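Local atomic coordinates of arginine decarboxylase, A207R protein (Paramecium bursaria Chlorella virus 1, PDB entry 2NVA), a protein that decarboxylates arginine to agmatine as a pyridoxal 5'-phosphate-dependent enzyme of the Orn/Lys/Arg decarboxylase class-II family. Residues K129-V143 / E169-N183. Sequence-based numbering, arbitrary orientation.
Sequences KMILRIRCDDPNATV and EVIGISFHVGSGSRN. With PL2 ((4-{[(4-{[amino(imino)methyl]amino}butyl)amino]methyl}-5-hydroxy-6-methylpyridin-3-yl)methyl dihydrogen phosphate), chain I.
D138 takes the hydroxyl of S181 on its carboxylate, OG to OD2 at 2.7 Å, on the anti side and tilted from the carboxylate plane. The two residues sit on loops that leave the C-terminal ends of neighbouring parallel strands, 129-133 and 170-174, of the pyridoxal-binding TIM barrel, linked as a beta-alpha-beta unit through helix 156-165. With CG anti to its backbone N (chi1 168°), the D138 carboxylate reaches S181 while the backbone amide stays on V177 O, N-H...O 169°, in the carbonyl plane and on a lone pair. OD1 accepts N140 N from above the carboxylate plane, an Asx turn.

The strand pairing is parallel by its bonds, M130 and L132 each donating and accepting, with I134 N to S174 O (2.9 Å) continuing it. At the strand start K129 and E169 form a salt bridge, NZ to OE2 at 3.2 Å, on the syn side but tilted from the carboxylate plane. Where the strands diverge, one water accepts from R133 NE and H176 N and another bridges C136 N and H176 O. Further on, T142 and V143 both face S179, a classic beta bulge: V143 N and O pair with S179 O and N, while T142 N turns to G180 O.

The loop after strand 170-174 holds part of the phosphate end of the cofactor-product adduct, which G216 and Y353 also bond. S179 OG donates to phosphate oxygen OP2 (2.7 Å) and also bonds R255, and H176 NE2 reaches the bridging OP4 at 3.1 Å. G178 N donates to H176 ND1, so the ring is bonded at both nitrogens, which limits its rotation.

L132 and I173 share one face of the sheet, CB to CD1 at 4.0 Å, and I134 CD1 reaches I173 CG2. On the other face the CG2 branch of I131 lies against S174 CB, 3.6 Å away.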
ATOM      1  N   LYS A 129      -7.634 -14.863  28.818  1.00 11.99           N
ATOM      2  CA  LYS A 129      -8.291 -16.086  28.377  1.00 12.48           C
ATOM      3  C   LYS A 129      -7.914 -16.336  26.925  1.00 12.61           C
ATOM      4  O   LYS A 129      -8.120 -15.471  26.076  1.00 13.00           O
ATOM      5  CB  LYS A 129      -9.801 -15.991  28.555  1.00 12.49           C
ATOM      6  CG  LYS A 129     -10.199 -15.658  30.003  1.00 13.58           C
ATOM      7  CD  LYS A 129     -11.706 -15.789  30.217  1.00 15.23           C
ATOM      8  CE  LYS A 129     -12.139 -15.157  31.551  1.00 17.04           C
ATOM      9  NZ  LYS A 129     -11.457 -15.799  32.727  1.00 17.91           N
ATOM     10  N   MET A 130      -7.385 -17.527  26.651  1.00 12.70           N
ATOM     11  CA  MET A 130      -6.770 -17.812  25.357  1.00 12.34           C
ATOM     12  C   MET A 130      -7.610 -18.680  24.442  1.00 12.25           C
ATOM     13  O   MET A 130      -8.269 -19.614  24.891  1.00 12.62           O
ATOM     14  CB  MET A 130      -5.380 -18.430  25.538  1.00 12.47           C
ATOM     15  CG  MET A 130      -4.394 -17.536  26.305  1.00 12.19           C
ATOM     16  SD  MET A 130      -4.233 -15.844  25.654  1.00 12.96           S
ATOM     17  CE  MET A 130      -3.432 -16.165  24.079  1.00 11.80           C
ATOM     18  N   ILE A 131      -7.567 -18.352  23.150  1.00 12.09           N
ATOM     19  CA  ILE A 131      -8.262 -19.112  22.123  1.00 12.05           C
ATOM     20  C   ILE A 131      -7.214 -19.661  21.163  1.00 11.51           C
ATOM     21  O   ILE A 131      -6.460 -18.904  20.567  1.00 11.75           O
ATOM     22  CB  ILE A 131      -9.313 -18.243  21.361  1.00 12.35           C
ATOM     23  CG1 ILE A 131     -10.443 -17.819  22.304  1.00 13.38           C
ATOM     24  CG2 ILE A 131      -9.885 -18.998  20.175  1.00 12.08           C
ATOM     25  CD1 ILE A 131     -11.385 -16.754  21.711  1.00 13.78           C
ATOM     26  N   LEU A 132      -7.167 -20.982  21.032  1.00 11.52           N
ATOM     27  CA  LEU A 132      -6.197 -21.582  20.131  1.00 11.78           C
ATOM     28  C   LEU A 132      -6.698 -21.471  18.694  1.00 11.84           C
ATOM     29  O   LEU A 132      -7.756 -21.994  18.364  1.00 12.16           O
ATOM     30  CB  LEU A 132      -5.914 -23.044  20.505  1.00 12.07           C
ATOM     31  CG  LEU A 132      -5.062 -23.846  19.507  1.00 12.30           C
ATOM     32  CD1 LEU A 132      -3.637 -23.307  19.383  1.00 13.54           C
ATOM     33  CD2 LEU A 132      -5.059 -25.334  19.863  1.00 13.27           C
ATOM     34  N   ARG A 133      -5.920 -20.799  17.854  1.00 11.86           N
ATOM     35  CA  ARG A 133      -6.239 -20.718  16.437  1.00 12.22           C
ATOM     36  C   ARG A 133      -5.620 -21.902  15.699  1.00 12.45           C
ATOM     37  O   ARG A 133      -4.408 -22.120  15.768  1.00 12.70           O
ATOM     38  CB  ARG A 133      -5.749 -19.405  15.823  1.00 12.06           C
ATOM     39  CG  ARG A 133      -6.090 -19.291  14.345  1.00 12.64           C
ATOM     40  CD  ARG A 133      -5.817 -17.897  13.820  1.00 12.22           C
ATOM     41  NE  ARG A 133      -5.898 -17.845  12.365  1.00 13.01           N
ATOM     42  CZ  ARG A 133      -5.700 -16.736  11.657  1.00 12.37           C
ATOM     43  NH1 ARG A 133      -5.398 -15.600  12.275  1.00 12.53           N
ATOM     44  NH2 ARG A 133      -5.794 -16.758  10.330  1.00 12.91           N
ATOM     45  N   ILE A 134      -6.469 -22.665  15.015  1.00 12.68           N
ATOM     46  CA  ILE A 134      -6.013 -23.792  14.208  1.00 12.57           C
ATOM     47  C   ILE A 134      -6.073 -23.451  12.725  1.00 12.33           C
ATOM     48  O   ILE A 134      -6.932 -22.674  12.292  1.00 12.39           O
ATOM     49  CB  ILE A 134      -6.814 -25.088  14.513  1.00 12.67           C
ATOM     50  CG1 ILE A 134      -8.297 -24.926  14.142  1.00 12.75           C
ATOM     51  CG2 ILE A 134      -6.666 -25.430  16.003  1.00 11.43           C
ATOM     52  CD1 ILE A 134      -9.114 -26.247  14.201  1.00 12.41           C
ATOM     53  N   ARG A 135      -5.163 -24.039  11.950  1.00 12.86           N
ATOM     54  CA  ARG A 135      -5.160 -23.802  10.514  1.00 13.26           C
ATOM     55  C   ARG A 135      -6.183 -24.703   9.823  1.00 13.57           C
ATOM     56  O   ARG A 135      -6.140 -25.932   9.970  1.00 13.76           O
ATOM     57  CB  ARG A 135      -3.779 -24.061   9.923  1.00 13.25           C
ATOM     58  CG  ARG A 135      -3.737 -23.812   8.430  1.00 14.87           C
ATOM     59  CD  ARG A 135      -2.405 -24.180   7.845  1.00 15.59           C
ATOM     60  NE  ARG A 135      -2.404 -23.881   6.412  1.00 15.68           N
ATOM     61  CZ  ARG A 135      -1.325 -23.897   5.634  1.00 16.01           C
ATOM     62  NH1 ARG A 135      -0.128 -24.180   6.144  1.00 14.44           N
ATOM     63  NH2 ARG A 135      -1.443 -23.603   4.346  1.00 14.57           N
ATOM     64  N   CYS A 136      -7.095 -24.086   9.074  1.00 14.02           N
ATOM     65  CA  CYS A 136      -8.089 -24.808   8.279  1.00 14.93           C
ATOM     66  C   CYS A 136      -8.410 -23.971   7.046  1.00 14.78           C
ATOM     67  O   CYS A 136      -9.236 -23.048   7.118  1.00 15.85           O
ATOM     68  CB  CYS A 136      -9.391 -25.021   9.073  1.00 15.16           C
ATOM     69  SG  CYS A 136      -9.313 -26.043  10.554  1.00 16.90           S
ATOM     70  N   ASP A 137      -7.778 -24.267   5.919  1.00 14.29           N
ATOM     71  CA  ASP A 137      -7.863 -23.364   4.772  1.00 14.03           C
ATOM     72  C   ASP A 137      -9.060 -23.623   3.855  1.00 13.86           C
ATOM     73  O   ASP A 137      -9.485 -24.762   3.668  1.00 13.86           O
ATOM     74  CB  ASP A 137      -6.600 -23.434   3.911  1.00 14.25           C
ATOM     75  CG  ASP A 137      -5.331 -23.090   4.674  1.00 15.42           C
ATOM     76  OD1 ASP A 137      -5.397 -22.658   5.847  1.00 14.99           O
ATOM     77  OD2 ASP A 137      -4.247 -23.239   4.062  1.00 16.09           O
ATOM     78  N   ASP A 138      -9.574 -22.546   3.274  1.00 13.13           N
ATOM     79  CA  ASP A 138     -10.427 -22.652   2.100  1.00 13.38           C
ATOM     80  C   ASP A 138      -9.489 -22.435   0.917  1.00 13.61           C
ATOM     81  O   ASP A 138      -8.979 -21.321   0.734  1.00 14.35           O
ATOM     82  CB  ASP A 138     -11.507 -21.563   2.124  1.00 12.95           C
ATOM     83  CG  ASP A 138     -12.244 -21.429   0.785  1.00 13.20           C
ATOM     84  OD1 ASP A 138     -12.092 -22.313  -0.090  1.00 13.25           O
ATOM     85  OD2 ASP A 138     -12.947 -20.417   0.604  1.00 13.49           O
ATOM     86  N   PRO A 139      -9.257 -23.477   0.109  1.00 14.53           N
ATOM     87  CA  PRO A 139      -8.317 -23.286  -1.004  1.00 14.43           C
ATOM     88  C   PRO A 139      -8.797 -22.313  -2.091  1.00 14.75           C
ATOM     89  O   PRO A 139      -7.984 -21.852  -2.903  1.00 14.91           O
ATOM     90  CB  PRO A 139      -8.157 -24.701  -1.577  1.00 14.86           C
ATOM     91  CG  PRO A 139      -9.361 -25.440  -1.159  1.00 14.85           C
ATOM     92  CD  PRO A 139      -9.796 -24.846   0.156  1.00 13.80           C
ATOM     93  N   ASN A 140     -10.089 -21.997  -2.104  1.00 13.98           N
ATOM     94  CA  ASN A 140     -10.633 -21.041  -3.057  1.00 13.85           C
ATOM     95  C   ASN A 140     -10.840 -19.639  -2.489  1.00 13.98           C
ATOM     96  O   ASN A 140     -11.387 -18.779  -3.182  1.00 14.25           O
ATOM     97  CB  ASN A 140     -11.964 -21.553  -3.626  1.00 13.51           C
ATOM     98  CG  ASN A 140     -11.800 -22.809  -4.465  1.00 14.47           C
ATOM     99  OD1 ASN A 140     -11.504 -23.887  -3.943  1.00 14.62           O
ATOM    100  ND2 ASN A 140     -12.012 -22.682  -5.768  1.00 14.15           N
ATOM    101  N   ALA A 141     -10.403 -19.392  -1.253  1.00 13.68           N
ATOM    102  CA  ALA A 141     -10.549 -18.067  -0.646  1.00 13.58           C
ATOM    103  C   ALA A 141      -9.739 -17.029  -1.414  1.00 13.85           C
ATOM    104  O   ALA A 141      -8.664 -17.342  -1.946  1.00 14.46           O
ATOM    105  CB  ALA A 141     -10.129 -18.100   0.828  1.00 13.99           C
ATOM    106  N   THR A 142     -10.246 -15.804  -1.496  1.00 13.72           N
ATOM    107  CA  THR A 142      -9.541 -14.742  -2.220  1.00 14.74           C
ATOM    108  C   THR A 142      -8.157 -14.440  -1.630  1.00 15.12           C
ATOM    109  O   THR A 142      -7.155 -14.364  -2.367  1.00 15.72           O
ATOM    110  CB  THR A 142     -10.396 -13.455  -2.318  1.00 14.59           C
ATOM    111  OG1 THR A 142     -11.657 -13.779  -2.913  1.00 14.40           O
ATOM    112  CG2 THR A 142      -9.700 -12.389  -3.180  1.00 15.91           C
ATOM    113  N   VAL A 143      -8.095 -14.265  -0.312  1.00 15.00           N
ATOM    114  CA  VAL A 143      -6.825 -13.992   0.371  1.00 15.48           C
ATOM    115  C   VAL A 143      -6.492 -15.144   1.333  1.00 15.14           C
ATOM    116  O   VAL A 143      -7.184 -15.360   2.330  1.00 14.89           O
ATOM    117  CB  VAL A 143      -6.868 -12.637   1.111  1.00 15.66           C
ATOM    118  CG1 VAL A 143      -5.518 -12.347   1.784  1.00 15.41           C
ATOM    119  CG2 VAL A 143      -7.286 -11.493   0.152  1.00 16.65           C
ATOM    120  N   GLU A 169      -5.399 -20.270  30.861  1.00 12.83           N
ATOM    121  CA  GLU A 169      -6.752 -20.760  30.637  1.00 13.43           C
ATOM    122  C   GLU A 169      -7.075 -20.720  29.146  1.00 13.35           C
ATOM    123  O   GLU A 169      -7.191 -19.640  28.571  1.00 13.68           O
ATOM    124  CB  GLU A 169      -7.726 -19.875  31.415  1.00 13.88           C
ATOM    125  CG  GLU A 169      -9.177 -20.350  31.437  1.00 15.11           C
ATOM    126  CD  GLU A 169     -10.087 -19.403  32.228  1.00 17.13           C
ATOM    127  OE1 GLU A 169     -11.320 -19.671  32.313  1.00 16.03           O
ATOM    128  OE2 GLU A 169      -9.578 -18.387  32.757  1.00 16.60           O
ATOM    129  N   VAL A 170      -7.185 -21.887  28.516  1.00 13.31           N
ATOM    130  CA  VAL A 170      -7.640 -21.963  27.123  1.00 12.95           C
ATOM    131  C   VAL A 170      -9.166 -22.131  27.122  1.00 13.29           C
ATOM    132  O   VAL A 170      -9.688 -23.137  27.623  1.00 13.28           O
ATOM    133  CB  VAL A 170      -6.947 -23.102  26.338  1.00 12.84           C
ATOM    134  CG1 VAL A 170      -7.536 -23.219  24.932  1.00 12.79           C
ATOM    135  CG2 VAL A 170      -5.431 -22.851  26.252  1.00 12.78           C
ATOM    136  N   ILE A 171      -9.876 -21.144  26.578  1.00 12.66           N
ATOM    137  CA  ILE A 171     -11.337 -21.131  26.641  1.00 12.67           C
ATOM    138  C   ILE A 171     -12.036 -21.496  25.317  1.00 12.74           C
ATOM    139  O   ILE A 171     -13.265 -21.583  25.261  1.00 12.77           O
ATOM    140  CB  ILE A 171     -11.896 -19.779  27.170  1.00 12.53           C
ATOM    141  CG1 ILE A 171     -11.574 -18.624  26.204  1.00 13.45           C
ATOM    142  CG2 ILE A 171     -11.409 -19.526  28.595  1.00 12.98           C
ATOM    143  CD1 ILE A 171     -12.440 -17.387  26.423  1.00 14.26           C
ATOM    144  N   GLY A 172     -11.253 -21.721  24.261  1.00 12.97           N
ATOM    145  CA  GLY A 172     -11.859 -22.068  22.983  1.00 12.29           C
ATOM    146  C   GLY A 172     -10.917 -22.233  21.814  1.00 12.13           C
ATOM    147  O   GLY A 172      -9.681 -22.215  21.956  1.00 11.72           O
ATOM    148  N   ILE A 173     -11.535 -22.408  20.648  1.00 12.33           N
ATOM    149  CA  ILE A 173     -10.812 -22.704  19.409  1.00 11.94           C
ATOM    150  C   ILE A 173     -11.335 -21.759  18.337  1.00 12.19           C
ATOM    151  O   ILE A 173     -12.543 -21.525  18.254  1.00 12.54           O
ATOM    152  CB  ILE A 173     -11.031 -24.187  18.940  1.00 11.98           C
ATOM    153  CG1 ILE A 173     -10.683 -25.194  20.049  1.00 12.76           C
ATOM    154  CG2 ILE A 173     -10.272 -24.496  17.640  1.00 12.03           C
ATOM    155  CD1 ILE A 173      -9.216 -25.224  20.494  1.00 12.63           C
ATOM    156  N   SER A 174     -10.420 -21.227  17.537  1.00 12.26           N
ATOM    157  CA  SER A 174     -10.787 -20.397  16.391  1.00 12.36           C
ATOM    158  C   SER A 174     -10.112 -20.895  15.112  1.00 11.96           C
ATOM    159  O   SER A 174      -9.177 -21.690  15.151  1.00 12.10           O
ATOM    160  CB  SER A 174     -10.402 -18.942  16.638  1.00 12.40           C
ATOM    161  OG  SER A 174      -9.004 -18.774  16.541  1.00 13.50           O
ATOM    162  N   PHE A 175     -10.595 -20.397  13.983  1.00 12.29           N
ATOM    163  CA  PHE A 175      -9.952 -20.627  12.703  1.00 12.45           C
ATOM    164  C   PHE A 175     -10.333 -19.452  11.821  1.00 12.14           C
ATOM    165  O   PHE A 175     -11.294 -18.737  12.115  1.00 12.38           O
ATOM    166  CB  PHE A 175     -10.426 -21.950  12.077  1.00 12.36           C
ATOM    167  CG  PHE A 175     -11.927 -22.030  11.841  1.00 12.48           C
ATOM    168  CD1 PHE A 175     -12.501 -21.498  10.682  1.00 12.99           C
ATOM    169  CD2 PHE A 175     -12.766 -22.661  12.768  1.00 13.25           C
ATOM    170  CE1 PHE A 175     -13.888 -21.572  10.458  1.00 13.98           C
ATOM    171  CE2 PHE A 175     -14.153 -22.747  12.543  1.00 12.89           C
ATOM    172  CZ  PHE A 175     -14.707 -22.199  11.384  1.00 13.27           C
ATOM    173  N   HIS A 176      -9.577 -19.260  10.749  1.00 12.24           N
ATOM    174  CA  HIS A 176     -10.011 -18.378   9.678  1.00 12.71           C
ATOM    175  C   HIS A 176      -9.708 -19.104   8.383  1.00 12.71           C
ATOM    176  O   HIS A 176      -8.546 -19.420   8.105  1.00 13.11           O
ATOM    177  CB  HIS A 176      -9.282 -17.037   9.739  1.00 12.95           C
ATOM    178  CG  HIS A 176      -9.980 -15.953   8.976  1.00 13.91           C
ATOM    179  ND1 HIS A 176     -10.535 -16.165   7.732  1.00 15.30           N
ATOM    180  CD2 HIS A 176     -10.229 -14.657   9.280  1.00 15.53           C
ATOM    181  CE1 HIS A 176     -11.077 -15.040   7.292  1.00 16.18           C
ATOM    182  NE2 HIS A 176     -10.900 -14.109   8.211  1.00 14.95           N
ATOM    183  N   VAL A 177     -10.752 -19.411   7.614  1.00 12.43           N
ATOM    184  CA  VAL A 177     -10.571 -20.176   6.379  1.00 12.80           C
ATOM    185  C   VAL A 177      -9.855 -19.371   5.297  1.00 12.77           C
ATOM    186  O   VAL A 177      -9.328 -19.942   4.337  1.00 13.51           O
ATOM    187  CB  VAL A 177     -11.909 -20.727   5.824  1.00 12.50           C
ATOM    188  CG1 VAL A 177     -12.584 -21.592   6.858  1.00 12.77           C
ATOM    189  CG2 VAL A 177     -12.826 -19.582   5.363  1.00 12.27           C
ATOM    190  N   GLY A 178      -9.838 -18.052   5.446  1.00 12.61           N
ATOM    191  CA  GLY A 178      -9.297 -17.174   4.423  1.00 12.74           C
ATOM    192  C   GLY A 178     -10.251 -16.025   4.173  1.00 13.85           C
ATOM    193  O   GLY A 178     -11.465 -16.166   4.363  1.00 14.26           O
ATOM    194  N   SER A 179      -9.701 -14.892   3.755  1.00 13.78           N
ATOM    195  CA  SER A 179     -10.503 -13.703   3.516  1.00 14.37           C
ATOM    196  C   SER A 179     -11.162 -13.774   2.132  1.00 14.39           C
ATOM    197  O   SER A 179     -10.482 -14.003   1.121  1.00 14.95           O
ATOM    198  CB  SER A 179      -9.645 -12.436   3.665  1.00 14.42           C
ATOM    199  OG  SER A 179     -10.487 -11.282   3.779  1.00 15.32           O
ATOM    200  N   GLY A 180     -12.477 -13.574   2.093  1.00 14.11           N
ATOM    201  CA  GLY A 180     -13.254 -13.632   0.857  1.00 14.35           C
ATOM    202  C   GLY A 180     -13.526 -15.074   0.480  1.00 14.21           C
ATOM    203  O   GLY A 180     -13.024 -15.569  -0.544  1.00 15.14           O
ATOM    204  N   SER A 181     -14.329 -15.750   1.291  1.00 13.75           N
ATOM    205  CA  SER A 181     -14.629 -17.158   1.101  1.00 13.52           C
ATOM    206  C   SER A 181     -16.074 -17.353   0.658  1.00 13.88           C
ATOM    207  O   SER A 181     -16.994 -16.754   1.230  1.00 14.05           O
ATOM    208  CB  SER A 181     -14.402 -17.930   2.402  1.00 13.53           C
ATOM    209  OG  SER A 181     -14.762 -19.285   2.236  1.00 13.05           O
ATOM    210  N   ARG A 182     -16.243 -18.173  -0.373  1.00 13.36           N
ATOM    211  CA  ARG A 182     -17.566 -18.561  -0.872  1.00 13.65           C
ATOM    212  C   ARG A 182     -17.648 -20.092  -0.955  1.00 13.64           C
ATOM    213  O   ARG A 182     -18.342 -20.655  -1.797  1.00 13.89           O
ATOM    214  CB  ARG A 182     -17.838 -17.893  -2.221  1.00 13.51           C
ATOM    215  CG  ARG A 182     -17.869 -16.369  -2.155  1.00 13.95           C
ATOM    216  CD  ARG A 182     -18.605 -15.794  -3.350  1.00 14.24           C
ATOM    217  NE  ARG A 182     -18.945 -14.380  -3.199  1.00 13.59           N
ATOM    218  CZ  ARG A 182     -18.149 -13.374  -3.548  1.00 14.52           C
ATOM    219  NH1 ARG A 182     -16.939 -13.603  -4.062  1.00 15.02           N
ATOM    220  NH2 ARG A 182     -18.558 -12.120  -3.404  1.00 14.45           N
ATOM    221  N   ASN A 183     -16.939 -20.753  -0.048  1.00 13.66           N
ATOM    222  CA  ASN A 183     -16.879 -22.205  -0.011  1.00 13.27           C
ATOM    223  C   ASN A 183     -17.488 -22.715   1.300  1.00 13.19           C
ATOM    224  O   ASN A 183     -16.786 -22.754   2.326  1.00 12.74           O
ATOM    225  CB  ASN A 183     -15.404 -22.633  -0.125  1.00 13.23           C
ATOM    226  CG  ASN A 183     -15.197 -24.151  -0.056  1.00 12.96           C
ATOM    227  OD1 ASN A 183     -14.068 -24.625  -0.176  1.00 15.22           O
ATOM    228  ND2 ASN A 183     -16.257 -24.902   0.137  1.00 12.08           N
TER
HETATM  229  N1  PL2 I2001     -10.427 -12.076  11.740  1.00 16.27           N
HETATM  230  C2  PL2 I2001      -9.103 -12.182  11.539  1.00 17.24           C
HETATM  231  C2A PL2 I2001      -8.190 -12.716  12.661  1.00 16.58           C
HETATM  232  C3  PL2 I2001      -8.582 -11.800  10.295  1.00 17.19           C
HETATM  233  O3  PL2 I2001      -7.242 -11.933  10.111  1.00 16.61           O
HETATM  234  C4  PL2 I2001      -9.411 -11.319   9.262  1.00 16.25           C
HETATM  235  C4A PL2 I2001      -8.870 -10.873   7.871  1.00 17.44           C
HETATM  236  C5  PL2 I2001     -10.788 -11.242   9.551  1.00 15.81           C
HETATM  237  C6  PL2 I2001     -11.258 -11.623  10.794  1.00 15.40           C
HETATM  238  P   PL2 I2001     -13.089 -10.849   6.414  1.00 15.09           P
HETATM  239  N   PL2 I2001      -7.616 -11.566   7.498  1.00 17.41           N
HETATM  240  CA  PL2 I2001      -6.715 -10.679   6.749  1.00 16.81           C
HETATM  241  CG  PL2 I2001      -6.419  -9.281   4.659  1.00 16.95           C
HETATM  242  OP2 PL2 I2001     -12.901 -11.546   4.981  1.00 15.47           O
HETATM  243  OP3 PL2 I2001     -13.027  -9.244   6.150  1.00 14.49           O
HETATM  244  OP1 PL2 I2001     -14.362 -11.268   7.072  1.00 13.21           O
HETATM  245  OP4 PL2 I2001     -11.762 -11.276   7.218  1.00 16.44           O
HETATM  246  C5M PL2 I2001     -11.786 -10.733   8.491  1.00 16.95           C
HETATM  247  CB  PL2 I2001      -7.399 -10.118   5.485  1.00 16.95           C
HETATM  248  CD  PL2 I2001      -7.090  -8.745   3.372  1.00 15.30           C
HETATM  249  NE  PL2 I2001      -6.088  -7.878   2.713  1.00 15.98           N
HETATM  250  CZ  PL2 I2001      -6.331  -6.996   1.731  1.00 16.02           C
HETATM  251  NH2 PL2 I2001      -5.304  -6.261   1.240  1.00 15.33           N
HETATM  252  NH1 PL2 I2001      -7.563  -6.846   1.236  1.00 15.93           N
HETATM  253  O   HOH W   1      -6.929 -20.176  11.070  1.00 14.01           O
HETATM  254  O   HOH W   2      -6.573 -21.436   7.997  1.00 15.97           O
HETATM  255  O   HOH W   3     -14.093 -19.487  -1.653  1.00 13.14           O